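Local coordinates for sensor protein (Vibrio cholerae, PDB 3BY9) that probably signals as a membrane histidine kinase, sensing C4-dicarboxylates such as succinate through this periplasmic domain and passing phosphate from ATP to a histidine, at residues A[164-169]-A[177-182]; A[238-243]-A[253-258]; A[185-190]-A[210-215]. All blocks are in the same frame, centred on the assembly; numbering follows the deposited sequence.

Interaction 1 of 3, residues A[164-169]-A[177-182]; sequences SYFVAT and MSSQPA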
ATOM      1  N   SER A 164      21.459  -3.463  -7.960  1.00  9.17           N
ATOM      2  CA  SER A 164      20.225  -3.207  -8.730  1.00  8.63           C
ATOM      3  C   SER A 164      19.225  -2.567  -7.753  1.00 10.68           C
ATOM      4  O   SER A 164      19.415  -2.619  -6.529  1.00 10.53           O
ATOM      5  CB  SER A 164      19.659  -4.510  -9.277  1.00  9.98           C
ATOM      6  OG  SER A 164      19.344  -5.433  -8.246  1.00 11.53           O
ATOM      7  N   TYR A 165      18.184  -1.970  -8.310  1.00  8.29           N
ATOM      8  CA  TYR A 165      17.199  -1.264  -7.511  1.00  6.57           C
ATOM      9  C   TYR A 165      15.844  -1.784  -7.813  1.00  9.96           C
ATOM     10  O   TYR A 165      15.632  -2.415  -8.861  1.00 10.39           O
ATOM     11  CB  TYR A 165      17.195   0.241  -7.887  1.00  8.00           C
ATOM     12  CG  TYR A 165      18.542   0.912  -7.753  1.00  7.24           C
ATOM     13  CD1 TYR A 165      18.911   1.557  -6.548  1.00  8.51           C
ATOM     14  CD2 TYR A 165      19.493   0.770  -8.768  1.00  8.55           C
ATOM     15  CE1 TYR A 165      20.224   2.054  -6.357  1.00 10.69           C
ATOM     16  CE2 TYR A 165      20.824   1.228  -8.563  1.00 11.44           C
ATOM     17  CZ  TYR A 165      21.153   1.862  -7.352  1.00 12.07           C
ATOM     18  OH  TYR A 165      22.458   2.241  -7.159  1.00 10.56           O
ATOM     19  N   PHE A 166      14.899  -1.548  -6.894  1.00 10.05           N
ATOM     20  CA  PHE A 166      13.536  -1.936  -7.279  1.00 10.80           C
ATOM     21  C   PHE A 166      12.593  -0.774  -7.045  1.00 12.76           C
ATOM     22  O   PHE A 166      12.861   0.141  -6.255  1.00 11.56           O
ATOM     23  CB  PHE A 166      13.012  -3.147  -6.467  1.00  9.98           C
ATOM     24  CG  PHE A 166      12.283  -2.751  -5.205  1.00 12.28           C
ATOM     25  CD1 PHE A 166      10.921  -2.522  -5.220  1.00 14.41           C
ATOM     26  CD2 PHE A 166      12.991  -2.551  -4.015  1.00 12.69           C
ATOM     27  CE1 PHE A 166      10.251  -2.093  -4.064  1.00 15.64           C
ATOM     28  CE2 PHE A 166      12.332  -2.120  -2.856  1.00 13.70           C
ATOM     29  CZ  PHE A 166      10.941  -1.892  -2.892  1.00 15.52           C
ATOM     30  N   VAL A 167      11.494  -0.763  -7.801  1.00  9.39           N
ATOM     31  CA  VAL A 167      10.424   0.191  -7.478  1.00 10.29           C
ATOM     32  C   VAL A 167       9.126  -0.640  -7.586  1.00 10.13           C
ATOM     33  O   VAL A 167       9.123  -1.666  -8.276  1.00 10.93           O
ATOM     34  CB  VAL A 167      10.250   1.368  -8.467  1.00 11.65           C
ATOM     35  CG1 VAL A 167      11.482   2.317  -8.336  1.00 12.75           C
ATOM     36  CG2 VAL A 167      10.115   0.869  -9.939  1.00 11.49           C
ATOM     37  N   ALA A 168       8.074  -0.201  -6.883  1.00  9.69           N
ATOM     38  CA  ALA A 168       6.740  -0.817  -7.014  1.00  9.53           C
ATOM     39  C   ALA A 168       5.918   0.334  -7.514  1.00  9.75           C
ATOM     40  O   ALA A 168       5.811   1.369  -6.841  1.00 10.92           O
ATOM     41  CB  ALA A 168       6.221  -1.303  -5.662  1.00 11.92           C
ATOM     42  N   THR A 169       5.331   0.192  -8.709  1.00 10.11           N
ATOM     43  CA  THR A 169       4.566   1.299  -9.306  1.00  9.27           C
ATOM     44  C   THR A 169       3.060   1.026  -9.391  1.00  9.75           C
ATOM     45  O   THR A 169       2.646  -0.111  -9.559  1.00 12.38           O
ATOM     46  CB  THR A 169       5.043   1.563 -10.749  1.00  9.30           C
ATOM     47  OG1 THR A 169       5.062   0.310 -11.465  1.00 10.97           O
ATOM     48  CG2 THR A 169       6.468   2.146 -10.764  1.00 12.75           C
HETATM   49  N   MSE A 177       6.763   2.233  -3.559  1.00 13.08           N
HETATM   50  CA  MSE A 177       7.822   1.623  -2.715  1.00 10.08           C
HETATM   51  C   MSE A 177       9.078   1.656  -3.559  1.00  9.75           C
HETATM   52  O   MSE A 177       9.004   1.589  -4.766  1.00  8.92           O
HETATM   53  CB  MSE A 177       7.500   0.162  -2.341  1.00 14.57           C
HETATM   54  CG  MSE A 177       6.391   0.124  -1.330  1.00 14.61           C
HETATM   55 SE   MSE A 177       6.063  -1.683  -0.703  1.00 21.39          SE
HETATM   56  CE  MSE A 177       5.317  -2.433  -2.208  1.00 14.06           C
ATOM     57  N   SER A 178      10.241   1.731  -2.918  1.00  8.44           N
ATOM     58  CA  SER A 178      11.461   1.735  -3.730  1.00  8.04           C
ATOM     59  C   SER A 178      12.674   1.505  -2.824  1.00 12.17           C
ATOM     60  O   SER A 178      12.612   1.799  -1.636  1.00 11.86           O
ATOM     61  CB  SER A 178      11.631   3.103  -4.344  1.00 11.80           C
ATOM     62  OG  SER A 178      12.837   3.124  -5.129  1.00 15.08           O
ATOM     63  N   SER A 179      13.753   0.962  -3.393  1.00  8.23           N
ATOM     64  CA  SER A 179      14.991   0.872  -2.631  1.00 10.20           C
ATOM     65  C   SER A 179      15.725   2.226  -2.708  1.00 11.73           C
ATOM     66  O   SER A 179      16.758   2.407  -2.048  1.00 11.51           O
ATOM     67  CB  SER A 179      15.867  -0.285  -3.152  1.00 11.58           C
ATOM     68  OG  SER A 179      16.228  -0.143  -4.544  1.00  9.71           O
ATOM     69  N   GLN A 180      15.233   3.183  -3.506  1.00 11.46           N
ATOM     70  CA  GLN A 180      15.826   4.544  -3.572  1.00 13.96           C
ATOM     71  C   GLN A 180      14.669   5.442  -3.090  1.00 13.01           C
ATOM     72  O   GLN A 180      13.762   5.805  -3.824  1.00 13.26           O
ATOM     73  CB  GLN A 180      16.309   4.880  -5.000  1.00 13.97           C
ATOM     74  CG  GLN A 180      16.558   6.369  -5.292  1.00 30.96           C
ATOM     75  CD  GLN A 180      17.368   7.114  -4.218  1.00 21.24           C
ATOM     76  OE1 GLN A 180      16.871   7.406  -3.134  1.00 26.10           O
ATOM     77  NE2 GLN A 180      18.611   7.444  -4.537  1.00 21.06           N
ATOM     78  N   PRO A 181      14.690   5.817  -1.815  1.00 11.11           N
ATOM     79  CA  PRO A 181      13.608   6.648  -1.256  1.00 15.03           C
ATOM     80  C   PRO A 181      13.341   7.988  -1.900  1.00 14.77           C
ATOM     81  O   PRO A 181      12.233   8.536  -1.794  1.00 15.89           O
ATOM     82  CB  PRO A 181      13.995   6.788   0.233  1.00 20.11           C
ATOM     83  CG  PRO A 181      14.819   5.550   0.482  1.00 21.14           C
ATOM     84  CD  PRO A 181      15.655   5.403  -0.778  1.00 15.58           C
ATOM     85  N   ALA A 182      14.351   8.530  -2.577  1.00 12.65           N
ATOM     86  CA  ALA A 182      14.175   9.815  -3.234  1.00 13.97           C
ATOM     87  C   ALA A 182      13.161   9.719  -4.372  1.00 15.29           C
ATOM     88  O   ALA A 182      12.613  10.731  -4.802  1.00 16.60           O
ATOM     89  CB  ALA A 182      15.512  10.286  -3.796  1.00 14.61           C
TER

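Interaction 2 of 3, residues A[238-243]-A[253-258]; sequences YIVSSR and RVLSPK. With CA (calcium ion), chain D.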
ATOM      1  N   TYR A 238      18.727   2.484 -17.815  1.00 13.98           N
ATOM      2  CA  TYR A 238      18.638   1.199 -17.123  1.00 12.72           C
ATOM      3  C   TYR A 238      18.038   0.090 -17.917  1.00 11.18           C
ATOM      4  O   TYR A 238      17.192   0.343 -18.763  1.00 13.31           O
ATOM      5  CB  TYR A 238      17.703   1.338 -15.906  1.00 10.56           C
ATOM      6  CG  TYR A 238      18.305   2.152 -14.794  1.00 12.93           C
ATOM      7  CD1 TYR A 238      18.936   1.536 -13.737  1.00 12.13           C
ATOM      8  CD2 TYR A 238      18.302   3.544 -14.860  1.00 15.37           C
ATOM      9  CE1 TYR A 238      19.567   2.258 -12.737  1.00 16.46           C
ATOM     10  CE2 TYR A 238      18.961   4.302 -13.856  1.00 19.55           C
ATOM     11  CZ  TYR A 238      19.580   3.639 -12.807  1.00 21.35           C
ATOM     12  OH  TYR A 238      20.233   4.357 -11.830  1.00 23.30           O
ATOM     13  N   ILE A 239      18.439  -1.133 -17.587  1.00 11.66           N
ATOM     14  CA  ILE A 239      17.775  -2.317 -18.166  1.00 10.34           C
ATOM     15  C   ILE A 239      16.712  -2.651 -17.060  1.00 11.15           C
ATOM     16  O   ILE A 239      17.053  -2.794 -15.900  1.00 11.73           O
ATOM     17  CB  ILE A 239      18.749  -3.481 -18.347  1.00 11.43           C
ATOM     18  CG1 ILE A 239      19.757  -3.084 -19.451  1.00 16.64           C
ATOM     19  CG2 ILE A 239      17.963  -4.817 -18.759  1.00 12.23           C
ATOM     20  CD1 ILE A 239      20.989  -3.978 -19.488  1.00 15.63           C
ATOM     21  N   VAL A 240      15.442  -2.811 -17.443  1.00  8.51           N
ATOM     22  CA  VAL A 240      14.379  -2.955 -16.428  1.00  9.46           C
ATOM     23  C   VAL A 240      13.493  -4.152 -16.681  1.00 11.39           C
ATOM     24  O   VAL A 240      13.022  -4.317 -17.817  1.00 11.71           O
ATOM     25  CB  VAL A 240      13.461  -1.707 -16.455  1.00 11.73           C
ATOM     26  CG1 VAL A 240      12.469  -1.767 -15.336  1.00 11.44           C
ATOM     27  CG2 VAL A 240      14.295  -0.416 -16.271  1.00  9.95           C
ATOM     28  N   SER A 241      13.334  -5.015 -15.680  1.00  8.30           N
ATOM     29  CA  SER A 241      12.423  -6.158 -15.826  1.00 10.34           C
ATOM     30  C   SER A 241      11.261  -5.929 -14.891  1.00 11.22           C
ATOM     31  O   SER A 241      11.439  -5.481 -13.758  1.00 10.66           O
ATOM     32  CB  SER A 241      13.129  -7.469 -15.509  1.00  9.96           C
ATOM     33  OG  SER A 241      14.147  -7.645 -16.508  1.00 12.26           O
ATOM     34  N   SER A 242      10.050  -6.290 -15.338  1.00  9.17           N
ATOM     35  CA  SER A 242       8.874  -5.963 -14.519  1.00 10.85           C
ATOM     36  C   SER A 242       7.973  -7.148 -14.363  1.00 11.77           C
ATOM     37  O   SER A 242       7.876  -7.999 -15.263  1.00 13.03           O
ATOM     38  CB  SER A 242       8.068  -4.818 -15.171  1.00 10.84           C
ATOM     39  OG  SER A 242       8.904  -3.658 -15.298  1.00 12.73           O
ATOM     40  N   ARG A 243       7.333  -7.190 -13.202  1.00  9.86           N
ATOM     41  CA  ARG A 243       6.410  -8.292 -12.828  1.00 15.41           C
ATOM     42  C   ARG A 243       5.136  -7.694 -12.220  1.00 12.01           C
ATOM     43  O   ARG A 243       5.120  -7.168 -11.106  1.00 11.89           O
ATOM     44  CB  ARG A 243       7.094  -9.225 -11.793  1.00 17.09           C
ATOM     45  CG  ARG A 243       6.324 -10.502 -11.398  1.00 19.65           C
ATOM     46  CD  ARG A 243       6.375 -11.540 -12.488  1.00 19.07           C
ATOM     47  NE  ARG A 243       7.743 -12.004 -12.795  1.00 17.67           N
ATOM     48  CZ  ARG A 243       8.484 -12.823 -12.042  1.00 16.64           C
ATOM     49  NH1 ARG A 243       8.054 -13.299 -10.873  1.00 17.41           N
ATOM     50  NH2 ARG A 243       9.658 -13.246 -12.520  1.00 13.51           N
ATOM     51  N   ARG A 253       9.417  -3.788 -10.173  1.00 10.12           N
ATOM     52  CA  ARG A 253      10.381  -3.647 -11.255  1.00  8.34           C
ATOM     53  C   ARG A 253      11.771  -3.631 -10.721  1.00 12.05           C
ATOM     54  O   ARG A 253      12.017  -2.989  -9.689  1.00 10.21           O
ATOM     55  CB  ARG A 253      10.117  -2.303 -11.962  1.00  8.97           C
ATOM     56  CG  ARG A 253       8.607  -2.152 -12.347  1.00  9.99           C
ATOM     57  CD  ARG A 253       8.403  -0.858 -13.145  1.00 10.87           C
ATOM     58  NE  ARG A 253       7.013  -0.528 -13.527  1.00 12.17           N
ATOM     59  CZ  ARG A 253       6.533  -0.754 -14.750  1.00 13.51           C
ATOM     60  NH1 ARG A 253       7.295  -1.361 -15.667  1.00 13.89           N
ATOM     61  NH2 ARG A 253       5.367  -0.239 -15.103  1.00 13.69           N
ATOM     62  N   VAL A 254      12.671  -4.343 -11.398  1.00  8.52           N
ATOM     63  CA  VAL A 254      14.076  -4.343 -10.970  1.00 12.28           C
ATOM     64  C   VAL A 254      14.842  -3.570 -12.053  1.00 11.62           C
ATOM     65  O   VAL A 254      14.637  -3.770 -13.265  1.00 10.49           O
ATOM     66  CB  VAL A 254      14.609  -5.793 -10.772  1.00 10.84           C
ATOM     67  CG1 VAL A 254      14.370  -6.672 -11.996  1.00 13.33           C
ATOM     68  CG2 VAL A 254      16.137  -5.760 -10.495  1.00  9.98           C
ATOM     69  N   LEU A 255      15.693  -2.639 -11.599  1.00  8.53           N
ATOM     70  CA  LEU A 255      16.439  -1.755 -12.505  1.00  8.18           C
ATOM     71  C   LEU A 255      17.931  -1.950 -12.323  1.00 12.24           C
ATOM     72  O   LEU A 255      18.409  -1.925 -11.189  1.00 11.53           O
ATOM     73  CB  LEU A 255      16.174  -0.295 -12.171  1.00  9.64           C
ATOM     74  CG  LEU A 255      14.860   0.373 -12.532  1.00 12.25           C
ATOM     75  CD1 LEU A 255      13.765  -0.323 -11.750  1.00 19.22           C
ATOM     76  CD2 LEU A 255      14.882   1.849 -12.135  1.00 15.83           C
ATOM     77  N   SER A 256      18.636  -2.187 -13.425  1.00  9.29           N
ATOM     78  CA  SER A 256      20.115  -2.337 -13.419  1.00 11.38           C
ATOM     79  C   SER A 256      20.685  -1.299 -14.369  1.00 13.66           C
ATOM     80  O   SER A 256      20.233  -1.158 -15.503  1.00 11.49           O
ATOM     81  CB  SER A 256      20.530  -3.743 -13.921  1.00 10.71           C
ATOM     82  OG  SER A 256      20.239  -4.767 -12.974  1.00 12.47           O
ATOM     83  N   PRO A 257      21.681  -0.516 -13.917  1.00 13.16           N
ATOM     84  CA  PRO A 257      22.271   0.502 -14.801  1.00 15.89           C
ATOM     85  C   PRO A 257      22.754  -0.150 -16.089  1.00 17.86           C
ATOM     86  O   PRO A 257      23.399  -1.207 -16.066  1.00 18.65           O
ATOM     87  CB  PRO A 257      23.463   1.025 -13.977  1.00 20.43           C
ATOM     88  CG  PRO A 257      22.963   0.904 -12.552  1.00 23.78           C
ATOM     89  CD  PRO A 257      22.263  -0.465 -12.552  1.00 18.04           C
ATOM     90  N   LYS A 258      22.489   0.503 -17.223  1.00 15.88           N
ATOM     91  CA  LYS A 258      22.909  -0.039 -18.512  1.00 16.00           C
ATOM     92  C   LYS A 258      24.336   0.414 -18.755  1.00 23.06           C
ATOM     93  O   LYS A 258      24.555   1.607 -18.884  1.00 20.74           O
ATOM     94  CB  LYS A 258      22.010   0.490 -19.628  1.00 18.97           C
ATOM     95  CG  LYS A 258      22.357  -0.122 -21.000  1.00 22.71           C
ATOM     96  CD  LYS A 258      21.384   0.356 -22.064  1.00 26.33           C
ATOM     97  CE  LYS A 258      21.762  -0.203 -23.430  1.00 32.53           C
ATOM     98  NZ  LYS A 258      21.008   0.544 -24.466  1.00 32.62           N
TER
HETATM   99 CA    CA D   2      24.625   4.043 -19.134  1.00 21.77          CA
HETATM  100  O   HOH W   1      24.262   3.570 -21.495  1.00 24.72           O
HETATM  101  O   HOH W   2      23.424   4.174 -16.765  1.00 22.72           O
HETATM  102  O   HOH W   3      26.188   4.542 -17.184  1.00 29.93           O
HETATM  103  O   HOH W   4      24.794   6.370 -19.674  1.00 25.45           O

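Interaction 3 of 3, residues A[185-190]-A[210-215]; sequences FHSVAD and IPSLGW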
ATOM      1  N   PHE A 185       6.823   8.669  -4.514  1.00 12.48           N
ATOM      2  CA  PHE A 185       5.829   9.646  -4.913  1.00 12.89           C
ATOM      3  C   PHE A 185       6.194  10.435  -6.191  1.00 14.66           C
ATOM      4  O   PHE A 185       5.648  11.508  -6.412  1.00 15.99           O
ATOM      5  CB  PHE A 185       5.481  10.605  -3.762  1.00 17.38           C
ATOM      6  CG  PHE A 185       5.095   9.900  -2.477  1.00 17.87           C
ATOM      7  CD1 PHE A 185       4.014   9.028  -2.442  1.00 26.29           C
ATOM      8  CD2 PHE A 185       5.844  10.084  -1.321  1.00 24.72           C
ATOM      9  CE1 PHE A 185       3.679   8.326  -1.254  1.00 24.66           C
ATOM     10  CE2 PHE A 185       5.527   9.395  -0.134  1.00 25.06           C
ATOM     11  CZ  PHE A 185       4.439   8.512  -0.110  1.00 26.34           C
ATOM     12  N   HIS A 186       7.127   9.918  -7.000  1.00 12.55           N
ATOM     13  CA  HIS A 186       7.430  10.517  -8.298  1.00 12.33           C
ATOM     14  C   HIS A 186       6.893   9.525  -9.327  1.00 14.06           C
ATOM     15  O   HIS A 186       6.794   8.317  -9.081  1.00 14.80           O
ATOM     16  CB  HIS A 186       8.927  10.630  -8.560  1.00 14.61           C
ATOM     17  CG  HIS A 186       9.610  11.667  -7.734  1.00 16.59           C
ATOM     18  ND1 HIS A 186       9.579  11.668  -6.351  1.00 15.62           N
ATOM     19  CD2 HIS A 186      10.345  12.743  -8.104  1.00 19.11           C
ATOM     20  CE1 HIS A 186      10.283  12.700  -5.909  1.00 22.88           C
ATOM     21  NE2 HIS A 186      10.759  13.364  -6.953  1.00 18.05           N
ATOM     22  N   SER A 187       6.536  10.013 -10.499  1.00 13.27           N
ATOM     23  CA  SER A 187       6.095   9.092 -11.542  1.00 13.31           C
ATOM     24  C   SER A 187       7.309   8.683 -12.359  1.00 13.63           C
ATOM     25  O   SER A 187       8.280   9.443 -12.467  1.00 13.61           O
ATOM     26  CB  SER A 187       5.058   9.736 -12.467  1.00 13.07           C
ATOM     27  OG  SER A 187       5.542  10.947 -13.055  1.00 13.43           O
ATOM     28  N   VAL A 188       7.263   7.502 -12.972  1.00 10.81           N
ATOM     29  CA  VAL A 188       8.413   7.059 -13.740  1.00 11.77           C
ATOM     30  C   VAL A 188       8.595   7.953 -14.953  1.00 16.35           C
ATOM     31  O   VAL A 188       9.719   8.323 -15.295  1.00 13.83           O
ATOM     32  CB  VAL A 188       8.233   5.599 -14.205  1.00 12.55           C
ATOM     33  CG1 VAL A 188       9.294   5.220 -15.251  1.00 14.93           C
ATOM     34  CG2 VAL A 188       8.357   4.662 -12.970  1.00 14.67           C
ATOM     35  N   ALA A 189       7.475   8.287 -15.600  1.00 15.03           N
ATOM     36  CA  ALA A 189       7.475   9.104 -16.820  1.00 15.77           C
ATOM     37  C   ALA A 189       6.544  10.294 -16.657  1.00 14.96           C
ATOM     38  O   ALA A 189       5.714  10.337 -15.758  1.00 13.76           O
ATOM     39  CB  ALA A 189       6.994   8.254 -18.017  1.00 15.86           C
ATOM     40  N   ASP A 190       6.640  11.248 -17.584  1.00 15.87           N
ATOM     41  CA  ASP A 190       5.793  12.421 -17.496  1.00 15.45           C
ATOM     42  C   ASP A 190       4.299  12.083 -17.560  1.00 18.28           C
ATOM     43  O   ASP A 190       3.889  11.165 -18.286  1.00 18.02           O
ATOM     44  CB  ASP A 190       6.108  13.411 -18.637  1.00 21.03           C
ATOM     45  CG  ASP A 190       7.528  13.962 -18.595  1.00 27.61           C
ATOM     46  OD1 ASP A 190       8.247  13.786 -17.593  1.00 18.20           O
ATOM     47  OD2 ASP A 190       7.923  14.604 -19.598  1.00 24.72           O
ATOM     48  N   ILE A 210       3.380  15.280  -7.393  1.00 19.50           N
ATOM     49  CA  ILE A 210       3.891  14.063  -8.010  1.00 15.99           C
ATOM     50  C   ILE A 210       4.828  14.538  -9.141  1.00 15.26           C
ATOM     51  O   ILE A 210       4.405  14.718 -10.266  1.00 16.89           O
ATOM     52  CB  ILE A 210       2.741  13.269  -8.620  1.00 15.97           C
ATOM     53  CG1 ILE A 210       1.669  12.983  -7.540  1.00 17.46           C
ATOM     54  CG2 ILE A 210       3.260  11.960  -9.269  1.00 14.96           C
ATOM     55  CD1 ILE A 210       2.090  12.012  -6.410  1.00 18.08           C
ATOM     56  N   PRO A 211       6.118  14.726  -8.840  1.00 15.01           N
ATOM     57  CA  PRO A 211       7.023  15.170  -9.909  1.00 16.75           C
ATOM     58  C   PRO A 211       7.325  13.970 -10.770  1.00 16.08           C
ATOM     59  O   PRO A 211       7.077  12.825 -10.376  1.00 16.08           O
ATOM     60  CB  PRO A 211       8.304  15.594  -9.175  1.00 15.24           C
ATOM     61  CG  PRO A 211       7.959  15.646  -7.744  1.00 20.68           C
ATOM     62  CD  PRO A 211       6.795  14.696  -7.534  1.00 15.91           C
ATOM     63  N   SER A 212       7.913  14.230 -11.931  1.00 15.20           N
ATOM     64  CA  SER A 212       8.267  13.144 -12.847  1.00 14.83           C
ATOM     65  C   SER A 212       9.758  12.840 -12.828  1.00 15.53           C
ATOM     66  O   SER A 212      10.577  13.765 -12.776  1.00 16.41           O
ATOM     67  CB  SER A 212       7.886  13.541 -14.270  1.00 15.47           C
ATOM     68  OG  SER A 212       8.384  12.554 -15.164  1.00 16.46           O
ATOM     69  N   LEU A 213      10.110  11.552 -12.877  1.00 11.11           N
ATOM     70  CA  LEU A 213      11.529  11.144 -12.928  1.00 16.20           C
ATOM     71  C   LEU A 213      12.047  11.311 -14.362  1.00 15.97           C
ATOM     72  O   LEU A 213      13.258  11.196 -14.610  1.00 17.49           O
ATOM     73  CB  LEU A 213      11.688   9.696 -12.468  1.00 17.76           C
ATOM     74  CG  LEU A 213      11.337   9.516 -10.980  1.00 18.04           C
ATOM     75  CD1 LEU A 213      11.274   8.033 -10.645  1.00 18.04           C
ATOM     76  CD2 LEU A 213      12.352  10.216 -10.085  1.00 22.07           C
ATOM     77  N   GLY A 214      11.112  11.482 -15.298  1.00 14.28           N
ATOM     78  CA  GLY A 214      11.473  11.774 -16.671  1.00 16.74           C
ATOM     79  C   GLY A 214      12.060  10.687 -17.523  1.00 16.47           C
ATOM     80  O   GLY A 214      12.714  10.991 -18.520  1.00 14.76           O
ATOM     81  N   TRP A 215      11.829   9.422 -17.166  1.00 11.67           N
ATOM     82  CA  TRP A 215      12.387   8.338 -17.985  1.00 11.28           C
ATOM     83  C   TRP A 215      11.455   8.066 -19.158  1.00 14.28           C
ATOM     84  O   TRP A 215      10.253   8.341 -19.075  1.00 16.39           O
ATOM     85  CB  TRP A 215      12.507   7.034 -17.162  1.00 13.77           C
ATOM     86  CG  TRP A 215      13.808   6.883 -16.400  1.00 14.51           C
ATOM     87  CD1 TRP A 215      15.069   6.915 -16.921  1.00 16.65           C
ATOM     88  CD2 TRP A 215      13.954   6.585 -15.004  1.00 15.67           C
ATOM     89  NE1 TRP A 215      16.002   6.650 -15.928  1.00 18.90           N
ATOM     90  CE2 TRP A 215      15.339   6.441 -14.748  1.00 19.02           C
ATOM     91  CE3 TRP A 215      13.041   6.418 -13.948  1.00 16.86           C
ATOM     92  CZ2 TRP A 215      15.839   6.137 -13.472  1.00 17.76           C
ATOM     93  CZ3 TRP A 215      13.542   6.106 -12.672  1.00 18.59           C
ATOM     94  CH2 TRP A 215      14.927   5.973 -12.458  1.00 19.28           C
TER
HETATM   95  O   HOH W   5       4.378  13.483 -12.743  1.00 15.62           O
HETATM   96  O   HOH W   6       8.924  10.808 -19.379  1.00 16.84           O

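Interaction 1 of 3, residues A[164-169]-A[177-182]
Strand 165-169, an outer strand of the four-stranded antiparallel sheet in the membrane-proximal PAS-like (PDC) domain of this sensor, is met by the returning chain at 177-178 in a short antiparallel pairing: V167 faces S178 as a non-hydrogen-bonded pair, and A168 faces M177, a selenomethionine. A168 N gives a hydrogen bond to M177 O at 2.9 Å. On the other side of the V167-S178 pair the regular pattern changes, because the chain leaves the strand at S179. F166 O still accepts from S179 N at 3.1 Å, but F166 N bonds to the side-chain hydroxyl, S179 OG, at 3.0 Å. This hydroxyl sits between the backbone N and the carbonyl carbon of its own residue (chi1 59°), which turns it to the strand, where a strand partner would offer its carbonyl oxygen. Both backbone polar atoms of F166 are thus used by S179. The F166 ring lies along the returning chain, with S178 CA over one face in a CH-pi contact, 4.1 Å from the ring centroid; F19 and W159 also meet the ring. Beyond it, the methyl CE of M177 reaches A168 CB at 3.7 Å, the bend at chi3 (-70°) bringing it back to the strand. Opposite V167, S178 OG touches V167 CG1 and closes an ST turn by accepting from Q180 N at 2.9 Å.

Interaction 2 of 3, residues A[238-243]-A[253-258]
The Y238 ring has L255 CD2 over one face, 4.3 Å above its plane and displaced to the rim, while S256 N lies at its edge, in plane. Y238 and P257 are paired at the mouth of a beta hairpin, strands 238-245 and 250-257, which forms the middle of the four-stranded sheet of the PAS-like (PDC) domain. Ring atom CE1 of Y238 meets P257 CG at 3.7 Å, so the ring lies along the neighbouring strand from L255 to P257. The other flat group, the guanidinium of R253, is touched near its plane at one edge by S242 OG, which accepts a weak bond from R253 NH1 at 2.8 Å, bent to 125° at the hydrogen. Its arm is extended from CG to NE and runs past the serine, and its firmer partners are T169 OG1, at NE, and L219 O, at NH2. Two hydrogen-bonded pairs, I239 with S256 and S241 with V254, contribute four backbone bonds, the shortest from I239 N to S256 O at 2.7 Å. Between them V240 and L255 run next to each other on the same face of the sheet, with V240 CG2 3.9 Å from L255 CG. W226 of strand 223-226 packs on both. S241 CB and V254 CG1 meet on the face covered by H12 of helix 5-27. Past the hairpin, the K258 amine pairs with E225, while its carbonyl turns to metal: K258 O binds the calcium ion at 2.5 Å, with D237 OD1 and four waters completing the site.

Interaction 3 of 3, residues A[185-190]-A[210-215]
A single parallel bridge between S187 and S212 joins the two loops that flank helix 193-202, with residues 185-190 and 210-215 running in the same direction. S187 is gripped through both backbone polar atoms: S187 N donates to P211 O at 2.9 Å, and S187 O accepts from L213 N at 2.8 Å. One residue on, V188 O takes the N-H of W215. At one end of the contact the H186 ring has P211 CG over a face in a CH-pi contact, 3.9 Å from the ring centroid, and L213 crosses the histidine at about a right angle, its CG against H186 CB at 3.6 Å. At the other end S212 OG, anti to the backbone N of S212 (chi1 173°), donates to the anti lone pair of D190 OD1 at 2.7 Å. Two waters add links: one donates to S187 OG and I210 O, the other accepts from D190 N and donates to W215 O. The indole of W215 stays against V188 and also meets W183, W226 and K228, its NE1 held by D236 O. The whole is an isolated parallel bridge between irregular loops either side of a helix, with S212 OG also accepting from G214 N in an ST turn.

Along the chain the three contacts follow one another without nesting or crossing. Interaction 1 comes first and folds the chain after strand 165-169 back on it by way of strand 175-176. Interaction 3 then closes a longer loop carrying helix 193-202, and interaction 2 closes the C-terminal hairpin. Strand 165-169 is the neighbour of strand 250-257, so interactions 1 and 2 share one sheet, probably bonded from Y165 O to L255 N and from V167 O to R253 N. The loops of interaction 3 lie against this sheet, V188 touching T169 and the W215 indole packing on Y238 and L255.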